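Local coordinates for tudor domain-containing protein 1 (Mus musculus, PDB 4B9W) that serves in male germ cells as a multi-Tudor scaffold that binds arginine-methylated Piwi proteins, supporting piRNA-guided silencing of transposable elements, at residues V19-C24 with F32-L37; W8-F13 with Q127-W132; V156-Q161 with L176-T181. One frame throughout, in Å; residues are numbered along the deposited sequence.

Contact 1. Residues V19-C24 with F32-L37; sequences VDVVVC and FYCHFL
Cys24 lies over one face of the His35 imidazole in an antiparallel beta hairpin, formed by strands 18-26 and 31-36, that opens the nuclease-like half of this extended Tudor domain. Its SG stands 3.8 Å from the centroid of the His35 ring and 16° off the ring normal, a sulfur-aromatic contact; CB of Cys24 adds a CH-pi contact on that face. The first torsion of Cys24 (chi1 54°), which sets SG between the backbone N and the carbonyl carbon, brings it over the ring. Val22 CG2 comes in near the plane of the imidazole and rests 3.7 Å from His35 CB. Beyond the segments, His35 NE2 is hydrogen-bonded to Asp102 O, so the ring also ties the hairpin to the Tudor core. Putting an alanine in place of His35 removes the imidazole, which would probably leave Asp102 O without its mate and the Cys24 sulfur without a surface to lie on.

At the other end of the pairing is Leu37. Its N gives Asp20 O a nearly straight bond (2.8 Å, 175°), while a water links Asp20 N to Leu37 O. Leu37 CD2 reaches Val22 CG2 at 4.0 Å. On the sheet face bearing Val21 and Phe36, the aromatic ring is met in two ways: Val21 CG1 sits above it, 3.6 Å from the Phe36 centroid, and Val19 CG1 touches its edge, 3.3 Å from Phe36 CD2.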
# COMPACT_ATOMS: atom_id res chain seq x y z
N VAL A 19 -20.87 -16.96 -7.60
CA VAL A 19 -19.79 -17.92 -7.55
C VAL A 19 -19.35 -18.13 -6.10
O VAL A 19 -19.36 -17.21 -5.29
CB VAL A 19 -18.63 -17.45 -8.45
CG1 VAL A 19 -18.24 -16.03 -8.08
CG2 VAL A 19 -17.44 -18.42 -8.37
N ASP A 20 -19.02 -19.36 -5.76
CA ASP A 20 -18.58 -19.66 -4.40
C ASP A 20 -17.14 -19.21 -4.21
O ASP A 20 -16.31 -19.30 -5.12
CB ASP A 20 -18.74 -21.15 -4.08
CG ASP A 20 -20.20 -21.56 -3.89
OD1 ASP A 20 -21.04 -20.72 -3.46
OD2 ASP A 20 -20.51 -22.72 -4.19
N VAL A 21 -16.89 -18.68 -3.02
CA VAL A 21 -15.59 -18.21 -2.62
C VAL A 21 -15.18 -18.77 -1.27
O VAL A 21 -16.02 -19.17 -0.45
CB VAL A 21 -15.55 -16.66 -2.54
CG1 VAL A 21 -15.91 -16.04 -3.89
CG2 VAL A 21 -16.45 -16.15 -1.42
N VAL A 22 -13.87 -18.82 -1.06
CA VAL A 22 -13.26 -18.96 0.24
C VAL A 22 -12.33 -17.76 0.32
O VAL A 22 -11.65 -17.43 -0.67
CB VAL A 22 -12.44 -20.28 0.41
CG1 VAL A 22 -13.36 -21.47 0.70
CG2 VAL A 22 -11.57 -20.56 -0.81
N VAL A 23 -12.35 -17.07 1.46
CA VAL A 23 -11.50 -15.91 1.67
C VAL A 23 -10.08 -16.42 1.99
O VAL A 23 -9.90 -17.20 2.92
CB VAL A 23 -12.07 -15.03 2.80
CG1 VAL A 23 -11.15 -13.84 3.11
CG2 VAL A 23 -13.49 -14.56 2.43
N CYS A 24 -9.08 -16.03 1.21
CA CYS A 24 -7.70 -16.48 1.45
C CYS A 24 -6.81 -15.41 2.13
O CYS A 24 -5.73 -15.71 2.67
CB CYS A 24 -7.06 -16.97 0.15
SG CYS A 24 -7.14 -15.79 -1.23
N PHE A 32 -10.20 -7.56 0.98
CA PHE A 32 -9.95 -8.94 1.29
C PHE A 32 -9.81 -9.70 0.00
O PHE A 32 -10.23 -9.24 -1.05
CB PHE A 32 -11.04 -9.53 2.19
CG PHE A 32 -12.41 -9.53 1.57
CD1 PHE A 32 -13.18 -8.39 1.55
CD2 PHE A 32 -12.95 -10.71 1.01
CE1 PHE A 32 -14.45 -8.38 0.98
CE2 PHE A 32 -14.21 -10.71 0.45
CZ PHE A 32 -14.96 -9.55 0.44
N TYR A 33 -9.20 -10.87 0.10
CA TYR A 33 -8.86 -11.64 -1.07
C TYR A 33 -9.57 -12.98 -1.04
O TYR A 33 -9.66 -13.61 0.01
CB TYR A 33 -7.34 -11.81 -1.13
CG TYR A 33 -6.66 -10.52 -1.48
CD1 TYR A 33 -6.45 -9.54 -0.52
CD2 TYR A 33 -6.29 -10.25 -2.78
CE1 TYR A 33 -5.86 -8.34 -0.85
CE2 TYR A 33 -5.69 -9.05 -3.12
CZ TYR A 33 -5.49 -8.11 -2.16
OH TYR A 33 -4.90 -6.92 -2.49
N CYS A 34 -10.08 -13.40 -2.20
CA CYS A 34 -10.83 -14.64 -2.30
C CYS A 34 -10.27 -15.53 -3.39
O CYS A 34 -9.81 -15.05 -4.42
CB CYS A 34 -12.30 -14.38 -2.62
SG CYS A 34 -13.28 -13.59 -1.31
N HIS A 35 -10.33 -16.84 -3.14
CA HIS A 35 -10.32 -17.81 -4.20
C HIS A 35 -11.74 -18.02 -4.66
O HIS A 35 -12.62 -18.33 -3.85
CB HIS A 35 -9.75 -19.12 -3.72
CG HIS A 35 -8.29 -19.05 -3.38
ND1 HIS A 35 -7.75 -19.78 -2.37
CD2 HIS A 35 -7.26 -18.32 -3.94
CE1 HIS A 35 -6.43 -19.53 -2.30
NE2 HIS A 35 -6.13 -18.63 -3.26
N PHE A 36 -11.96 -17.82 -5.96
CA PHE A 36 -13.25 -18.08 -6.60
C PHE A 36 -13.27 -19.53 -7.12
O PHE A 36 -12.40 -19.95 -7.90
CB PHE A 36 -13.52 -17.04 -7.68
CG PHE A 36 -13.84 -15.67 -7.12
CD1 PHE A 36 -12.87 -14.90 -6.53
CD2 PHE A 36 -15.14 -15.19 -7.15
CE1 PHE A 36 -13.17 -13.65 -6.02
CE2 PHE A 36 -15.46 -13.94 -6.63
CZ PHE A 36 -14.47 -13.17 -6.06
N LEU A 37 -14.23 -20.31 -6.62
CA LEU A 37 -14.23 -21.75 -6.85
C LEU A 37 -14.99 -22.05 -8.13
O LEU A 37 -16.15 -22.50 -8.11
CB LEU A 37 -14.82 -22.51 -5.66
CG LEU A 37 -14.30 -22.19 -4.26
CD1 LEU A 37 -15.07 -22.99 -3.21
CD2 LEU A 37 -12.80 -22.42 -4.12
O HOH W 1 -18.47 -21.28 -7.69

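Contact 2. Residues W8-F13 with Q127-W132; sequences WTWVEF and QGMQCW
Met129 threads its bent side chain between Trp10, Val11 and Phe13, joining the N-terminal lead-in of the extended Tudor domain to strand 129-133 of its nuclease-like half, where the chain returns after building the Tudor core. The two segments are 114 residues apart in sequence, and side-chain packing rather than strand pairing holds them together.

The tight part centres on the thioether. A bend at chi2 (-56°) places the Met129 SD beside Val11, 3.7 Å from its CB, and a second bend at chi3 (-49°) turns the terminal methyl toward Phe13. The same sulfur makes a Met-aromatic contact with Trp10, 5.2 Å from the centroid of its six-membered ring; the approach is oblique, and the nearest ring atom, Trp10 CE3, is 3.9 Å from SD. Trp10 also lays CZ3 against the backbone of Gly128, 3.3 Å from its O, and its ring meets Phe126 edge-to-face. On the strand side the buried Met129 touches Phe36, so the thioether is packed between the lead-in and that ring; its backbone pairs with Cys34.

The solvent side is looser. Glu12 points away from the strand and is exposed, although its backbone O accepts a bond from Lys38 NZ, and Trp10 and Val11 are themselves only partly covered. A separate, lighter contact joins Val11 to the buried Gln127: the two side chains cross at about a right angle, Val11 CG2 lying 3.6 Å from Gln127 NE2. NE2 also donates to Pro125 O, which helps to hold the amide beside the valine. At the far end of the thioether, the methyl of Met129 meets the Phe13 ring in its plane, at the edge, with CE 3.8 Å from Phe13 CE2.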
# COMPACT_ATOMS: atom_id res chain seq x y z
N TRP A 8 0.43 -12.25 -18.21
CA TRP A 8 -0.46 -13.00 -17.32
C TRP A 8 -1.80 -12.35 -17.20
O TRP A 8 -1.97 -11.21 -17.62
CB TRP A 8 0.22 -13.11 -15.95
CG TRP A 8 0.74 -11.77 -15.48
CD1 TRP A 8 2.01 -11.23 -15.68
CD2 TRP A 8 -0.00 -10.74 -14.77
NE1 TRP A 8 2.09 -9.98 -15.11
CE2 TRP A 8 0.92 -9.63 -14.56
CE3 TRP A 8 -1.29 -10.64 -14.30
CZ2 TRP A 8 0.54 -8.47 -13.90
CZ3 TRP A 8 -1.66 -9.48 -13.63
CH2 TRP A 8 -0.77 -8.42 -13.43
N THR A 9 -2.76 -13.04 -16.61
CA THR A 9 -4.10 -12.48 -16.39
C THR A 9 -4.59 -12.72 -14.98
O THR A 9 -3.97 -13.45 -14.20
CB THR A 9 -5.10 -13.08 -17.40
OG1 THR A 9 -5.24 -14.49 -17.16
CG2 THR A 9 -4.62 -12.86 -18.88
N TRP A 10 -5.70 -12.06 -14.64
CA TRP A 10 -6.45 -12.37 -13.44
C TRP A 10 -7.62 -13.22 -13.78
O TRP A 10 -7.94 -13.38 -14.94
CB TRP A 10 -6.93 -11.10 -12.78
CG TRP A 10 -5.78 -10.28 -12.29
CD1 TRP A 10 -5.16 -9.22 -12.94
CD2 TRP A 10 -5.04 -10.45 -11.03
NE1 TRP A 10 -4.13 -8.73 -12.18
CE2 TRP A 10 -4.00 -9.42 -11.03
CE3 TRP A 10 -5.13 -11.30 -9.94
CZ2 TRP A 10 -3.12 -9.27 -9.98
CZ3 TRP A 10 -4.23 -11.15 -8.91
CH2 TRP A 10 -3.26 -10.16 -8.92
N VAL A 11 -8.28 -13.75 -12.75
CA VAL A 11 -9.54 -14.44 -12.95
C VAL A 11 -10.51 -13.38 -13.45
O VAL A 11 -10.45 -12.22 -13.02
CB VAL A 11 -10.08 -15.08 -11.64
CG1 VAL A 11 -11.42 -15.76 -11.89
CG2 VAL A 11 -9.08 -16.08 -11.10
N GLU A 12 -11.37 -13.78 -14.38
CA GLU A 12 -12.29 -12.85 -15.03
C GLU A 12 -13.73 -13.20 -14.68
O GLU A 12 -14.07 -14.38 -14.52
CB GLU A 12 -12.07 -12.88 -16.55
CG GLU A 12 -10.70 -12.34 -16.99
CD GLU A 12 -10.54 -10.87 -16.68
OE1 GLU A 12 -11.53 -10.26 -16.22
OE2 GLU A 12 -9.45 -10.29 -16.91
N PHE A 13 -14.55 -12.15 -14.59
CA PHE A 13 -15.97 -12.25 -14.20
C PHE A 13 -16.93 -11.52 -15.11
O PHE A 13 -16.57 -10.58 -15.82
CB PHE A 13 -16.17 -11.66 -12.78
CG PHE A 13 -15.28 -12.26 -11.74
CD1 PHE A 13 -15.64 -13.45 -11.10
CD2 PHE A 13 -14.06 -11.69 -11.44
CE1 PHE A 13 -14.81 -14.03 -10.17
CE2 PHE A 13 -13.23 -12.26 -10.50
CZ PHE A 13 -13.60 -13.43 -9.86
N GLN A 127 -4.96 -15.96 -8.92
CA GLN A 127 -6.15 -16.46 -8.19
C GLN A 127 -6.52 -15.67 -6.94
O GLN A 127 -7.61 -15.86 -6.42
CB GLN A 127 -5.95 -17.91 -7.77
CG GLN A 127 -5.89 -18.91 -8.90
CD GLN A 127 -7.19 -19.02 -9.68
OE1 GLN A 127 -8.27 -19.04 -9.11
NE2 GLN A 127 -7.08 -19.11 -11.01
N GLY A 128 -5.63 -14.82 -6.45
CA GLY A 128 -5.92 -13.97 -5.30
C GLY A 128 -6.62 -12.71 -5.77
O GLY A 128 -5.98 -11.71 -6.13
N MET A 129 -7.95 -12.77 -5.79
CA MET A 129 -8.75 -11.69 -6.34
C MET A 129 -9.10 -10.70 -5.25
O MET A 129 -9.75 -11.09 -4.27
CB MET A 129 -10.03 -12.29 -6.93
CG MET A 129 -9.78 -13.23 -8.10
SD MET A 129 -8.84 -12.40 -9.41
CE MET A 129 -9.78 -10.87 -9.58
N GLN A 130 -8.68 -9.45 -5.41
CA GLN A 130 -9.02 -8.44 -4.39
C GLN A 130 -10.51 -8.16 -4.43
O GLN A 130 -11.05 -7.97 -5.51
CB GLN A 130 -8.25 -7.12 -4.60
CG GLN A 130 -8.50 -6.13 -3.48
CD GLN A 130 -7.73 -4.83 -3.65
OE1 GLN A 130 -7.17 -4.55 -4.71
NE2 GLN A 130 -7.72 -4.01 -2.60
N CYS A 131 -11.15 -8.14 -3.26
CA CYS A 131 -12.57 -7.88 -3.14
C CYS A 131 -12.84 -6.78 -2.12
O CYS A 131 -11.95 -6.39 -1.40
CB CYS A 131 -13.33 -9.11 -2.69
SG CYS A 131 -13.09 -10.55 -3.74
N TRP A 132 -14.06 -6.27 -2.13
CA TRP A 132 -14.58 -5.42 -1.04
C TRP A 132 -16.03 -5.68 -0.95
O TRP A 132 -16.63 -6.06 -1.92
CB TRP A 132 -14.33 -3.94 -1.28
CG TRP A 132 -14.66 -3.45 -2.66
CD1 TRP A 132 -15.87 -2.91 -3.11
CD2 TRP A 132 -13.76 -3.40 -3.81
NE1 TRP A 132 -15.77 -2.56 -4.44
CE2 TRP A 132 -14.53 -2.83 -4.91
CE3 TRP A 132 -12.43 -3.76 -4.02
CZ2 TRP A 132 -13.98 -2.66 -6.16
CZ3 TRP A 132 -11.87 -3.56 -5.29
CH2 TRP A 132 -12.64 -3.03 -6.34

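Contact 3. Residues V156-Q161 with L176-T181; sequences VGLKLQ and LTDLST
The open end of the beta hairpin made by strands 160-168 and 171-178 is where Gln161 and Thr177 form an antiparallel hydrogen-bonded pair. Gln161 N donates to Thr177 O at 2.8 Å, and Thr177 N returns a bond to Gln161 O at 2.9 Å. A water lies within hydrogen-bonding distance of both Gln161 O and Thr177 OG1.

Past the pair the chains diverge, and side chains take over. Gln161 is drawn out straight, with CG anti to the backbone N (chi1 174°), and Leu179 crosses it obliquely: a single methyl, CD1, touches Gln161 CB at 3.6 Å and lies almost as close to the amide. A second water bridges the two segments, donating to Lys159 O and accepting from Leu179 N.

Strand 171-178 ends in an Asx turn. Asp178 OD1 accepts from Ser180 N at 3.0 Å and from Ser180 OG at 2.6 Å; OD1 receives the hydroxyl on its syn lone pair, the side of the other oxygen. Leu158 covers this turn, its CD1 against Ser180 CB and its CD2 close to the carboxylate. Further in, Leu160 packs on Ile187 and Val155 of the flanking helices.

The carboxylate of Asp178 therefore has two characters. Its OD1 is held by two donors, which fixes the rotation of the group and probably steadies its charge, while Leu158 CD2 is packed 3.3 Å from OD2, so that a polar turn and an apolar side chain share one acid.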
# COMPACT_ATOMS: atom_id res chain seq x y z
N VAL A 156 -14.45 -17.06 8.43
CA VAL A 156 -13.43 -18.07 8.73
C VAL A 156 -13.97 -19.52 8.59
O VAL A 156 -15.07 -19.82 9.04
CB VAL A 156 -12.83 -17.86 10.13
CG1 VAL A 156 -13.86 -18.13 11.23
CG2 VAL A 156 -11.57 -18.71 10.30
N GLY A 157 -13.19 -20.41 7.94
CA GLY A 157 -13.58 -21.83 7.79
C GLY A 157 -14.85 -22.11 6.99
O GLY A 157 -15.42 -23.20 7.06
N LEU A 158 -15.28 -21.14 6.20
CA LEU A 158 -16.57 -21.15 5.52
C LEU A 158 -16.39 -20.93 4.02
O LEU A 158 -15.54 -20.16 3.61
CB LEU A 158 -17.44 -20.01 6.08
CG LEU A 158 -18.96 -20.08 5.99
CD1 LEU A 158 -19.52 -21.42 6.49
CD2 LEU A 158 -19.54 -18.91 6.80
N LYS A 159 -17.21 -21.61 3.23
CA LYS A 159 -17.37 -21.27 1.83
C LYS A 159 -18.64 -20.44 1.74
O LYS A 159 -19.68 -20.82 2.30
CB LYS A 159 -17.44 -22.54 0.97
CG LYS A 159 -17.83 -22.30 -0.48
CD LYS A 159 -17.66 -23.55 -1.34
CE LYS A 159 -18.61 -24.70 -1.00
NZ LYS A 159 -18.15 -25.97 -1.68
N LEU A 160 -18.56 -19.30 1.06
CA LEU A 160 -19.69 -18.37 0.90
C LEU A 160 -20.05 -18.20 -0.57
O LEU A 160 -19.21 -18.42 -1.44
CB LEU A 160 -19.37 -16.99 1.53
CG LEU A 160 -18.89 -16.98 2.99
CD1 LEU A 160 -17.39 -16.78 3.10
CD2 LEU A 160 -19.57 -15.88 3.79
N GLN A 161 -21.30 -17.81 -0.83
CA GLN A 161 -21.71 -17.34 -2.16
C GLN A 161 -21.31 -15.87 -2.38
O GLN A 161 -21.68 -14.99 -1.61
CB GLN A 161 -23.23 -17.49 -2.33
CG GLN A 161 -23.79 -16.89 -3.61
CD GLN A 161 -25.28 -17.12 -3.76
OE1 GLN A 161 -26.08 -16.37 -3.22
NE2 GLN A 161 -25.66 -18.16 -4.49
N LEU A 176 -21.66 -10.91 -0.21
CA LEU A 176 -21.28 -12.23 0.33
C LEU A 176 -22.43 -12.79 1.16
O LEU A 176 -22.97 -12.11 2.05
CB LEU A 176 -20.06 -12.13 1.24
CG LEU A 176 -18.65 -11.99 0.66
CD1 LEU A 176 -17.62 -12.19 1.76
CD2 LEU A 176 -18.40 -12.97 -0.47
N THR A 177 -22.81 -14.02 0.86
CA THR A 177 -23.85 -14.67 1.62
C THR A 177 -23.39 -16.03 2.08
O THR A 177 -22.83 -16.82 1.31
CB THR A 177 -25.17 -14.79 0.80
OG1 THR A 177 -25.46 -13.54 0.17
CG2 THR A 177 -26.32 -15.20 1.68
N ASP A 178 -23.64 -16.29 3.35
CA ASP A 178 -23.41 -17.58 3.97
C ASP A 178 -24.66 -18.48 3.78
O ASP A 178 -25.73 -18.20 4.29
CB ASP A 178 -23.11 -17.32 5.44
CG ASP A 178 -22.92 -18.57 6.27
OD1 ASP A 178 -22.99 -19.70 5.73
OD2 ASP A 178 -22.72 -18.42 7.49
N LEU A 179 -24.49 -19.58 3.05
CA LEU A 179 -25.57 -20.51 2.76
C LEU A 179 -25.33 -21.88 3.42
O LEU A 179 -25.83 -22.89 2.95
CB LEU A 179 -25.72 -20.67 1.24
CG LEU A 179 -26.10 -19.38 0.51
CD1 LEU A 179 -25.95 -19.50 -1.00
CD2 LEU A 179 -27.51 -18.99 0.88
N SER A 180 -24.58 -21.89 4.51
CA SER A 180 -24.19 -23.12 5.18
C SER A 180 -25.36 -23.69 5.99
O SER A 180 -25.34 -24.84 6.38
CB SER A 180 -22.96 -22.89 6.08
OG SER A 180 -23.22 -21.92 7.08
N THR A 181 -26.38 -22.86 6.24
CA THR A 181 -27.66 -23.35 6.75
C THR A 181 -28.82 -22.91 5.83
O THR A 181 -28.62 -22.14 4.88
CB THR A 181 -27.91 -22.86 8.20
OG1 THR A 181 -28.47 -21.55 8.18
CG2 THR A 181 -26.59 -22.86 9.02
O HOH W 2 -22.36 -20.48 1.64
O HOH W 3 -24.12 -13.35 -2.25

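Overall arrangement
The three contacts all reach one mixed sheet in the nuclease-like half of the extended Tudor domain, with residues 8-13 packed on it as a loop. Contact 1 sits in the middle: its centre is about 10 Å from the centres of both others, whereas the centres of contacts 2 and 3 lie about 19 Å apart and the two do not touch. Strand 31-36 pairs with strand 129-133 of contact 2, and strand 18-26 with strand 160-168 of contact 3. Along the chain, contact 1 is nested within the long loop closed by contact 2, and contact 3 follows. The sheet is thus assembled from segments that precede and follow the Tudor core, joining the two lobes of this methylarginine-binding module into one unit.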